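Local structure of F5/8 type C domain protein (Bacteroides ovatus, 4ZRX) at residues A[73-77]-A[78-82]; A[167-170]-A[171-175]; A[332-335]-A[336-340]; A[470-474]-A[475-479]. The protein is a putative alpha-L-fucosidase, probably hydrolysing alpha-L-fucosidic linkages with a TIM-barrel domain that is followed by a C-terminal F5/8 type C domain. One frame throughout, in Å; residues are numbered along the deposited sequence.

Interaction 1. Residues A[73-77]-A[78-82]; sequences SELDA and EQWVR
The N-terminal cap of helix 77-86 is built here, with Asp76 as the N-cap residue bonding to Gln79 and Trp80 in the first turn. The Asp76 carboxylate turns back over the helix start, its CG swung trans to the backbone N (chi1 -176°), and OD1 accepts from Gln79 N in a weak capping bond of 3.2 Å. The carbonyl of the same residue works beside it: Asp76 O takes weak bonds from Gln79 N at 3.1 Å and from Trp80 N at 3.4 Å. The next rung is firmer: Val81 N gives Ala77 O a bond of 3.0 Å, close to straight (162°).

The indole of Trp80 folds back over this beginning. Ala77 CA lies over the face of its five-membered ring, 3.9 Å from the centroid, a CH-pi contact, and Asp76 O approaches the same face, 3.2 Å from Trp80 CD1. Leu75 CD1 reaches the six-membered ring obliquely, 3.9 Å from Trp80 CZ2. Farther out, Trp80 NE1 donates to Gly335 O and Phe50 meets the indole edge-to-face. A leucine in place of Trp80 would probably leave Gly335 O without its donor and open a gap beside Ala77 and Leu75.

Two acceptors of one residue thus serve the amides of the first turn, through several bent, weak bonds rather than one strong one. The helix end would be expected to favour the negative charge on Asp76.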
loop_
_atom_site.group_PDB
_atom_site.type_symbol
_atom_site.label_atom_id
_atom_site.label_comp_id
_atom_site.label_asym_id
_atom_site.label_seq_id
_atom_site.Cartn_x
_atom_site.Cartn_y
_atom_site.Cartn_z
ATOM N N SER A 73 -8.717 7.308 26.205
ATOM C CA SER A 73 -8.743 6.915 27.610
ATOM C C SER A 73 -7.390 6.722 28.253
ATOM O O SER A 73 -7.296 6.854 29.474
ATOM C CB SER A 73 -9.611 5.684 27.804
ATOM O OG SER A 73 -9.179 4.606 26.996
ATOM N N GLU A 74 -6.347 6.358 27.486
ATOM C CA GLU A 74 -5.033 6.130 28.071
ATOM C C GLU A 74 -3.928 6.329 27.037
ATOM O O GLU A 74 -3.071 5.463 26.835
ATOM C CB GLU A 74 -4.922 4.752 28.681
ATOM C CG GLU A 74 -5.350 3.627 27.772
ATOM C CD GLU A 74 -5.158 2.240 28.379
ATOM O OE1 GLU A 74 -4.015 1.881 28.742
ATOM O OE2 GLU A 74 -6.154 1.502 28.459
ATOM N N LEU A 75 -3.937 7.498 26.435
ATOM C CA LEU A 75 -3.098 7.724 25.268
ATOM C C LEU A 75 -1.633 7.537 25.665
ATOM O O LEU A 75 -1.183 8.046 26.724
ATOM C CB LEU A 75 -3.317 9.094 24.703
ATOM C CG LEU A 75 -2.560 9.408 23.412
ATOM C CD1 LEU A 75 -3.427 10.214 22.422
ATOM C CD2 LEU A 75 -1.256 10.114 23.660
ATOM N N ASP A 76 -0.874 6.841 24.813
ATOM C CA ASP A 76 0.532 6.615 25.047
ATOM C C ASP A 76 1.268 6.620 23.713
ATOM O O ASP A 76 1.359 5.571 23.024
ATOM C CB ASP A 76 0.682 5.331 25.806
ATOM C CG ASP A 76 2.125 5.031 26.193
ATOM O OD1 ASP A 76 3.051 5.784 25.844
ATOM O OD2 ASP A 76 2.291 3.969 26.815
ATOM N N ALA A 77 1.789 7.790 23.341
ATOM C CA ALA A 77 2.546 7.926 22.123
ATOM C C ALA A 77 3.902 7.221 22.119
ATOM O O ALA A 77 4.398 6.855 21.021
ATOM C CB ALA A 77 2.725 9.356 21.742
ATOM N N GLU A 78 4.473 6.975 23.298
ATOM C CA GLU A 78 5.668 6.120 23.412
ATOM C C GLU A 78 5.358 4.699 22.930
ATOM O O GLU A 78 6.187 4.067 22.302
ATOM C CB GLU A 78 6.299 6.036 24.808
ATOM C CG GLU A 78 6.803 7.335 25.364
ATOM C CD GLU A 78 7.671 7.154 26.659
ATOM O OE1 GLU A 78 7.973 6.008 27.001
ATOM O OE2 GLU A 78 8.041 8.161 27.274
ATOM N N GLN A 79 4.145 4.211 23.219
ATOM C CA GLN A 79 3.727 2.891 22.760
ATOM C C GLN A 79 3.646 2.855 21.249
ATOM O O GLN A 79 4.077 1.903 20.602
ATOM C CB GLN A 79 2.419 2.483 23.407
ATOM C CG GLN A 79 1.947 1.088 23.055
ATOM C CD GLN A 79 0.785 1.003 22.033
ATOM O OE1 GLN A 79 0.452 1.950 21.317
ATOM N NE2 GLN A 79 0.161 -0.165 21.998
ATOM N N TRP A 80 3.133 3.938 20.667
ATOM C CA TRP A 80 3.115 4.041 19.218
ATOM C C TRP A 80 4.542 3.959 18.628
ATOM O O TRP A 80 4.811 3.193 17.715
ATOM C CB TRP A 80 2.469 5.331 18.694
ATOM C CG TRP A 80 1.153 5.720 19.231
ATOM C CD1 TRP A 80 0.337 4.996 20.033
ATOM C CD2 TRP A 80 0.498 6.957 19.012
ATOM N NE1 TRP A 80 -0.807 5.720 20.312
ATOM C CE2 TRP A 80 -0.699 6.937 19.719
ATOM C CE3 TRP A 80 0.812 8.105 18.264
ATOM C CZ2 TRP A 80 -1.583 8.005 19.736
ATOM C CZ3 TRP A 80 -0.072 9.158 18.310
ATOM C CH2 TRP A 80 -1.254 9.093 19.031
ATOM N N VAL A 81 5.421 4.839 19.097
ATOM C CA VAL A 81 6.711 4.986 18.477
ATOM C C VAL A 81 7.582 3.789 18.768
ATOM O O VAL A 81 8.323 3.329 17.878
ATOM C CB VAL A 81 7.401 6.296 18.857
ATOM C CG1 VAL A 81 8.768 6.354 18.247
ATOM C CG2 VAL A 81 6.582 7.508 18.402
ATOM N N ARG A 82 7.509 3.237 19.968
ATOM C CA ARG A 82 8.307 2.036 20.283
ATOM C C ARG A 82 7.897 0.876 19.335
ATOM O O ARG A 82 8.735 0.168 18.758
ATOM C CB ARG A 82 8.108 1.593 21.727
ATOM C CG ARG A 82 8.933 0.345 22.145
ATOM C CD ARG A 82 8.717 -0.080 23.630
ATOM N NE ARG A 82 7.324 -0.358 23.961
ATOM C CZ ARG A 82 6.493 0.453 24.633
ATOM N NH1 ARG A 82 6.840 1.670 25.065
ATOM N NH2 ARG A 82 5.245 0.048 24.851
#

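Interaction 2. Residues A[167-170]-A[171-175]; sequences RQLT and ELLTN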
loop_
_atom_site.group_PDB
_atom_site.type_symbol
_atom_site.label_atom_id
_atom_site.label_comp_id
_atom_site.label_asym_id
_atom_site.label_seq_id
_atom_site.Cartn_x
_atom_site.Cartn_y
_atom_site.Cartn_z
ATOM N N ARG A 167 -0.518 29.980 9.547
ATOM C CA ARG A 167 -0.312 30.056 10.989
ATOM C C ARG A 167 -0.337 28.678 11.612
ATOM O O ARG A 167 0.502 28.390 12.458
ATOM C CB ARG A 167 -1.291 31.001 11.679
ATOM C CG ARG A 167 -0.869 32.407 11.511
ATOM C CD ARG A 167 -2.000 33.343 11.931
ATOM N NE ARG A 167 -2.531 33.105 13.280
ATOM C CZ ARG A 167 -3.841 33.052 13.568
ATOM N NH1 ARG A 167 -4.746 33.125 12.604
ATOM N NH2 ARG A 167 -4.246 32.897 14.817
ATOM N N GLN A 168 -1.238 27.802 11.166
ATOM C CA GLN A 168 -1.216 26.394 11.640
ATOM C C GLN A 168 0.082 25.647 11.324
ATOM O O GLN A 168 0.698 24.980 12.191
ATOM C CB GLN A 168 -2.393 25.627 11.068
ATOM C CG GLN A 168 -3.721 26.116 11.604
ATOM C CD GLN A 168 -4.904 25.236 11.192
ATOM O OE1 GLN A 168 -4.875 24.547 10.157
ATOM N NE2 GLN A 168 -5.982 25.323 11.937
ATOM N N LEU A 169 0.517 25.828 10.098
ATOM C CA LEU A 169 1.745 25.195 9.570
ATOM C C LEU A 169 2.948 25.677 10.311
ATOM O O LEU A 169 3.794 24.929 10.658
ATOM C CB LEU A 169 1.827 25.452 8.088
ATOM C CG LEU A 169 3.033 24.897 7.324
ATOM C CD1 LEU A 169 3.012 23.385 7.371
ATOM C CD2 LEU A 169 2.960 25.436 5.911
ATOM N N THR A 170 3.008 26.986 10.588
ATOM C CA THR A 170 4.107 27.585 11.329
ATOM C C THR A 170 4.163 27.036 12.729
ATOM O O THR A 170 5.205 26.702 13.200
ATOM C CB THR A 170 3.993 29.116 11.317
ATOM O OG1 THR A 170 4.038 29.584 9.955
ATOM C CG2 THR A 170 5.090 29.776 12.163
ATOM N N GLU A 171 3.024 26.822 13.380
ATOM C CA GLU A 171 3.093 26.198 14.704
ATOM C C GLU A 171 3.726 24.800 14.644
ATOM O O GLU A 171 4.640 24.419 15.446
ATOM C CB GLU A 171 1.687 26.107 15.318
ATOM C CG GLU A 171 1.137 27.442 15.690
ATOM C CD GLU A 171 -0.349 27.456 15.973
ATOM O OE1 GLU A 171 -1.113 26.526 15.501
ATOM O OE2 GLU A 171 -0.766 28.465 16.645
ATOM N N LEU A 172 3.234 24.008 13.699
ATOM C CA LEU A 172 3.692 22.627 13.558
ATOM C C LEU A 172 5.159 22.521 13.212
ATOM O O LEU A 172 5.817 21.574 13.627
ATOM C CB LEU A 172 2.815 21.857 12.540
ATOM C CG LEU A 172 1.343 21.640 12.911
ATOM C CD1 LEU A 172 0.590 21.040 11.780
ATOM C CD2 LEU A 172 1.281 20.740 14.112
ATOM N N LEU A 173 5.643 23.516 12.479
ATOM C CA LEU A 173 7.017 23.496 12.000
ATOM C C LEU A 173 7.998 24.268 12.877
ATOM O O LEU A 173 9.186 24.323 12.560
ATOM C CB LEU A 173 7.061 24.017 10.567
ATOM C CG LEU A 173 6.261 23.224 9.515
ATOM C CD1 LEU A 173 6.635 23.688 8.146
ATOM C CD2 LEU A 173 6.352 21.768 9.594
ATOM N N THR A 174 7.498 24.890 13.943
ATOM C CA THR A 174 8.305 25.683 14.897
ATOM C C THR A 174 8.443 24.968 16.234
ATOM O O THR A 174 9.563 24.796 16.788
ATOM C CB THR A 174 7.689 27.030 15.096
ATOM O OG1 THR A 174 7.668 27.740 13.848
ATOM C CG2 THR A 174 8.517 27.874 16.172
ATOM N N ASN A 175 7.303 24.503 16.763
ATOM C CA ASN A 175 7.270 24.022 18.145
ATOM C C ASN A 175 7.497 22.574 18.368
ATOM O O ASN A 175 7.442 22.114 19.505
ATOM C CB ASN A 175 5.907 24.395 18.758
ATOM C CG ASN A 175 5.666 25.876 18.763
ATOM O OD1 ASN A 175 4.533 26.336 18.570
ATOM N ND2 ASN A 175 6.694 26.607 18.946
#
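Leu169 has its CG trans to the backbone N (chi1 179°) while Leu173 turns its CG away from its own carbonyl carbon (chi1 -61°), and this pairing brings the two branches together one turn apart, Leu169 CD1 lying 3.7 Å from Leu173 CD1. Both belong to helix 158-174, the helix of a beta-alpha-beta unit between the parallel strands 140-145 and 181-184 of the TIM barrel. Their side of the helix faces that sheet: Leu169 packs on Leu145, Val182 and Phe184, and Leu173 on Val182 and on Ile208 of helix 201-211.

Beneath the side chains runs the usual i to i+4 ladder. Glu171 N bonds to Arg167 O and Leu172 N to Gln168 O, each at 3.1 Å, and Leu173 N to Leu169 O at 3.0 Å. Leu173 CG also comes close to that last carbonyl, 3.2 Å from Leu169 O. The extended Glu171 chain passes close by, with Glu171 CG 3.4 Å from Arg167 O, before its carboxylate leaves the helix for Thr107, Trp105 and Ala108.

On another side of the helix Thr170 and Thr174 lie side by side, pointing the same way. Thr170 CG2 comes within 3.7 Å of Thr174 OG1. That hydroxyl bends back to the main chain, giving Thr170 O a 2.8 Å hydrogen bond from 34° outside the carbonyl plane.

Interaction 3. Residues A[332-335]-A[336-340]; sequences DRRG and LIHEA
The backbone makes a type I turn from Asp332 to Gly335 and then doubles back, so that Asp332 N bonds to Leu336 O at 2.8 Å across the loop. Gly335 supports this path with positive phi and psi, where a side chain would jam against the preceding carbonyl. Asp332 closes the loop from inside: with CG held between its backbone N and carbonyl carbon (chi1 72°), OD1 receives Leu336 N at 3.1 Å, from above the carboxylate plane.

The other oxygen is taken by Arg334, which bends at chi3 and grips it side-on. Arg334 NE lies 2.9 Å and Arg334 NH2 2.8 Å from Asp332 OD2, both on the syn side and near the guanidinium plane. The far end of the same group meets Glu339 in a bidentate salt bridge. Arg334 NH1 reaches Glu339 OE2 at 3.0 Å, almost straight at 170°, while Arg334 NH2 reaches Glu339 OE1 at 3.0 Å with more tilt. Leu336 CD1 packs over one guanidinium face, 3.9 Å from Arg334 NE. With a methionine in place of Arg334, two carboxylates would lose their shared cation, and Glu339 would probably be set free to turn.

His338 caps the helix, its ND1 accepting from Ala340 N at 3.1 Å. The loop thus leads from strand 324-328 into helix 339-356. Its turn pairs by backbone bonds with Ser73, Glu74 and Asp76, and Ile337 packs on Trp80 and Leu84 of helix 77-86.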
loop_
_atom_site.group_PDB
_atom_site.type_symbol
_atom_site.label_atom_id
_atom_site.label_comp_id
_atom_site.label_asym_id
_atom_site.label_seq_id
_atom_site.Cartn_x
_atom_site.Cartn_y
_atom_site.Cartn_z
ATOM N N ASP A 332 -6.257 3.652 18.424
ATOM C CA ASP A 332 -7.646 3.455 18.764
ATOM C C ASP A 332 -8.201 4.473 19.797
ATOM O O ASP A 332 -7.564 5.523 20.048
ATOM C CB ASP A 332 -7.798 1.999 19.230
ATOM C CG ASP A 332 -7.199 1.714 20.566
ATOM O OD1 ASP A 332 -6.723 2.617 21.277
ATOM O OD2 ASP A 332 -7.255 0.497 20.921
ATOM N N ARG A 333 -9.395 4.185 20.351
ATOM C CA ARG A 333 -10.022 5.134 21.295
ATOM C C ARG A 333 -9.362 5.146 22.673
ATOM O O ARG A 333 -9.627 6.047 23.485
ATOM C CB ARG A 333 -11.510 4.883 21.415
ATOM C CG ARG A 333 -12.239 5.123 20.138
ATOM C CD ARG A 333 -13.744 4.984 20.306
ATOM N NE ARG A 333 -14.403 5.045 18.999
ATOM C CZ ARG A 333 -15.695 4.861 18.786
ATOM N NH1 ARG A 333 -16.513 4.645 19.822
ATOM N NH2 ARG A 333 -16.162 4.899 17.533
ATOM N N ARG A 334 -8.484 4.176 22.947
ATOM C CA ARG A 334 -7.588 4.263 24.114
ATOM C C ARG A 334 -6.433 5.210 23.847
ATOM O O ARG A 334 -5.732 5.633 24.760
ATOM C CB ARG A 334 -7.031 2.887 24.467
ATOM C CG ARG A 334 -8.107 1.907 24.790
ATOM C CD ARG A 334 -7.508 0.528 25.005
ATOM N NE ARG A 334 -7.044 -0.044 23.745
ATOM C CZ ARG A 334 -6.357 -1.177 23.604
ATOM N NH1 ARG A 334 -6.088 -1.964 24.623
ATOM N NH2 ARG A 334 -5.983 -1.548 22.403
ATOM N N GLY A 335 -6.220 5.564 22.576
ATOM C CA GLY A 335 -4.959 6.194 22.182
ATOM C C GLY A 335 -3.752 5.259 22.139
ATOM O O GLY A 335 -2.630 5.664 22.444
ATOM N N LEU A 336 -3.983 4.032 21.698
ATOM C CA LEU A 336 -2.964 2.986 21.609
ATOM C C LEU A 336 -3.062 2.318 20.242
ATOM O O LEU A 336 -4.138 2.246 19.641
ATOM C CB LEU A 336 -3.260 1.912 22.662
ATOM C CG LEU A 336 -3.127 2.330 24.130
ATOM C CD1 LEU A 336 -3.573 1.139 25.020
ATOM C CD2 LEU A 336 -1.741 2.715 24.407
ATOM N N ILE A 337 -1.931 1.828 19.748
ATOM C CA ILE A 337 -1.972 0.880 18.613
ATOM C C ILE A 337 -2.543 -0.413 19.149
ATOM O O ILE A 337 -2.133 -0.885 20.202
ATOM C CB ILE A 337 -0.583 0.678 17.982
ATOM C CG1 ILE A 337 -0.119 2.010 17.366
ATOM C CG2 ILE A 337 -0.675 -0.377 16.872
ATOM C CD1 ILE A 337 1.350 1.946 16.746
ATOM N N HIS A 338 -3.523 -0.938 18.459
ATOM C CA HIS A 338 -4.275 -2.133 18.891
ATOM C C HIS A 338 -3.423 -3.396 18.809
ATOM O O HIS A 338 -2.496 -3.508 18.022
ATOM C CB HIS A 338 -5.494 -2.272 18.008
ATOM C CG HIS A 338 -6.469 -3.306 18.447
ATOM N ND1 HIS A 338 -6.395 -4.599 18.010
ATOM C CD2 HIS A 338 -7.580 -3.232 19.216
ATOM C CE1 HIS A 338 -7.387 -5.308 18.534
ATOM N NE2 HIS A 338 -8.119 -4.501 19.269
ATOM N N GLU A 339 -3.713 -4.339 19.680
ATOM C CA GLU A 339 -2.954 -5.569 19.820
ATOM C C GLU A 339 -2.798 -6.354 18.535
ATOM O O GLU A 339 -1.729 -6.964 18.271
ATOM C CB GLU A 339 -3.716 -6.460 20.797
ATOM C CG GLU A 339 -3.661 -5.972 22.303
ATOM C CD GLU A 339 -4.713 -4.868 22.697
ATOM O OE1 GLU A 339 -5.557 -4.428 21.878
ATOM O OE2 GLU A 339 -4.701 -4.466 23.900
ATOM N N ALA A 340 -3.891 -6.421 17.765
ATOM C CA ALA A 340 -3.886 -7.141 16.503
ATOM C C ALA A 340 -2.842 -6.528 15.540
ATOM O O ALA A 340 -2.081 -7.262 14.929
ATOM C CB ALA A 340 -5.285 -7.160 15.816
#

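Interaction 4. Residues A[470-474]-A[475-479]; sequences EDWNN and LPRSG
Glu470 OE1 takes both terminal nitrogens of Arg477, NH1 at 2.9 Å and NH2 at 2.8 Å, in an end-on salt bridge that converges on a single oxygen. Both donors come in on the syn side, but from opposite faces of the carboxylate, because the two flat groups stand almost perpendicular, their planes 85° apart. The oxygen stays close to the guanidinium plane all the same. At another part of that edge lies Trp472, its CZ3 3.4 Å from Arg477 NH2, and over the centre of one guanidinium face sits Asn473 ND2, 3.8 Å above the plane.

That amide has a partner of its own. Asn473 ND2 donates to Leu475 O at 3.0 Å, meeting it 60° out of the carbonyl plane, well off a lone-pair direction. Trans placement of CG relative to the backbone N (chi1 -178°) carries the amide over to this carbonyl. Leu475 N, in contrast, is buried without a partner.

A type I turn from Glu470 to Asn473 sets the first shell in place. Glu470 CB packs over one face of the Trp472 indole. Outside the loop, Arg477 NH2 also donates to Ile580 O, while Asn473 OD1 accepts from Val582 N and Asn474 OD1 from Val584 N. This surface loop of the F5/8 type C domain, running between strands 450-458 and 481-485, is thereby laid along strand 580-584, where Leu475 packs on Val582 and Val584.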
loop_
_atom_site.group_PDB
_atom_site.type_symbol
_atom_site.label_atom_id
_atom_site.label_comp_id
_atom_site.label_asym_id
_atom_site.label_seq_id
_atom_site.Cartn_x
_atom_site.Cartn_y
_atom_site.Cartn_z
ATOM N N GLU A 470 -15.473 -17.665 7.610
ATOM C CA GLU A 470 -16.843 -17.781 7.092
ATOM C C GLU A 470 -17.710 -18.308 8.200
ATOM O O GLU A 470 -17.438 -19.382 8.713
ATOM C CB GLU A 470 -16.855 -18.777 5.931
ATOM C CG GLU A 470 -16.048 -18.264 4.737
ATOM C CD GLU A 470 -15.659 -19.315 3.707
ATOM O OE1 GLU A 470 -15.594 -20.558 4.014
ATOM O OE2 GLU A 470 -15.391 -18.861 2.568
ATOM N N ASP A 471 -18.758 -17.575 8.541
ATOM C CA ASP A 471 -19.611 -17.935 9.662
ATOM C C ASP A 471 -20.494 -19.140 9.343
ATOM O O ASP A 471 -21.043 -19.724 10.256
ATOM C CB ASP A 471 -20.453 -16.735 10.104
ATOM C CG ASP A 471 -19.594 -15.589 10.651
ATOM O OD1 ASP A 471 -18.400 -15.815 11.057
ATOM O OD2 ASP A 471 -20.122 -14.449 10.661
ATOM N N TRP A 472 -20.557 -19.522 8.065
ATOM C CA TRP A 472 -21.353 -20.661 7.568
ATOM C C TRP A 472 -20.537 -21.966 7.353
ATOM O O TRP A 472 -21.105 -23.011 6.906
ATOM C CB TRP A 472 -22.064 -20.258 6.260
ATOM C CG TRP A 472 -21.209 -19.491 5.287
ATOM C CD1 TRP A 472 -21.107 -18.138 5.194
ATOM C CD2 TRP A 472 -20.345 -20.033 4.269
ATOM N NE1 TRP A 472 -20.208 -17.793 4.208
ATOM C CE2 TRP A 472 -19.740 -18.935 3.609
ATOM C CE3 TRP A 472 -20.018 -21.336 3.863
ATOM C CZ2 TRP A 472 -18.841 -19.091 2.556
ATOM C CZ3 TRP A 472 -19.126 -21.506 2.804
ATOM C CH2 TRP A 472 -18.523 -20.373 2.167
ATOM N N ASN A 473 -19.241 -21.946 7.694
ATOM C CA ASN A 473 -18.408 -23.158 7.646
ATOM C C ASN A 473 -17.548 -23.181 8.880
ATOM O O ASN A 473 -16.743 -22.247 9.085
ATOM C CB ASN A 473 -17.519 -23.186 6.409
ATOM C CG ASN A 473 -16.677 -24.474 6.312
ATOM O OD1 ASN A 473 -17.226 -25.577 6.287
ATOM N ND2 ASN A 473 -15.362 -24.340 6.239
ATOM N N ASN A 474 -17.697 -24.212 9.709
ATOM C CA ASN A 474 -16.891 -24.317 10.924
ATOM C C ASN A 474 -15.993 -25.554 10.948
ATOM O O ASN A 474 -15.444 -25.891 11.985
ATOM C CB ASN A 474 -17.782 -24.261 12.169
ATOM C CG ASN A 474 -18.619 -25.516 12.338
ATOM O OD1 ASN A 474 -18.697 -26.360 11.412
ATOM N ND2 ASN A 474 -19.247 -25.649 13.500
ATOM N N LEU A 475 -15.829 -26.204 9.798
ATOM C CA LEU A 475 -14.880 -27.317 9.645
ATOM C C LEU A 475 -13.832 -26.878 8.612
ATOM O O LEU A 475 -14.134 -26.844 7.402
ATOM C CB LEU A 475 -15.590 -28.605 9.186
ATOM C CG LEU A 475 -14.723 -29.877 9.272
ATOM C CD1 LEU A 475 -14.330 -30.188 10.713
ATOM C CD2 LEU A 475 -15.485 -31.056 8.692
ATOM N N PRO A 476 -12.610 -26.520 9.086
ATOM C CA PRO A 476 -11.657 -25.931 8.124
ATOM C C PRO A 476 -11.403 -26.887 6.951
ATOM O O PRO A 476 -11.290 -28.109 7.154
ATOM C CB PRO A 476 -10.372 -25.707 8.955
ATOM C CG PRO A 476 -10.823 -25.660 10.394
ATOM C CD PRO A 476 -12.099 -26.496 10.479
ATOM N N ARG A 477 -11.353 -26.331 5.742
ATOM C CA ARG A 477 -11.202 -27.157 4.537
ATOM C C ARG A 477 -9.815 -27.787 4.412
ATOM O O ARG A 477 -9.646 -28.731 3.629
ATOM C CB ARG A 477 -11.487 -26.353 3.268
ATOM C CG ARG A 477 -12.860 -25.738 3.263
ATOM C CD ARG A 477 -13.262 -25.236 1.912
ATOM N NE ARG A 477 -14.568 -24.592 2.020
ATOM C CZ ARG A 477 -14.801 -23.372 2.531
ATOM N NH1 ARG A 477 -13.789 -22.601 2.989
ATOM N NH2 ARG A 477 -16.063 -22.911 2.582
ATOM N N SER A 478 -8.834 -27.268 5.174
ATOM C CA SER A 478 -7.508 -27.887 5.269
ATOM C C SER A 478 -7.535 -29.389 5.628
ATOM O O SER A 478 -6.609 -30.116 5.300
ATOM C CB SER A 478 -6.655 -27.158 6.300
ATOM O OG SER A 478 -7.123 -27.426 7.618
ATOM N N GLY A 479 -8.558 -29.827 6.346
ATOM C CA GLY A 479 -8.764 -31.240 6.624
ATOM C C GLY A 479 -9.543 -31.992 5.544
ATOM O O GLY A 479 -9.654 -33.212 5.633
#

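Interactions 1 and 3 are two sides of one junction in the fucosidase domain: their centres lie about 9 Å apart, and Gln79 OE1 accepts from Ile337 N at 2.9 Å between them. Each contains a helix N-cap, an aspartate in one and a histidine in the other. Interaction 2, its centre about 23 Å from that of interaction 1, runs along the last turns of one helix, with a leucine pair against the barrel strands and a threonine pair on a more exposed side. All three are partly buried, whereas interaction 4 is a surface contact of the other domain, its centre about 54 Å from that of interaction 2. Interactions 3 and 4 share arginine-carboxylate chemistry, but Arg334 bridges two acids whereas Arg477 holds one.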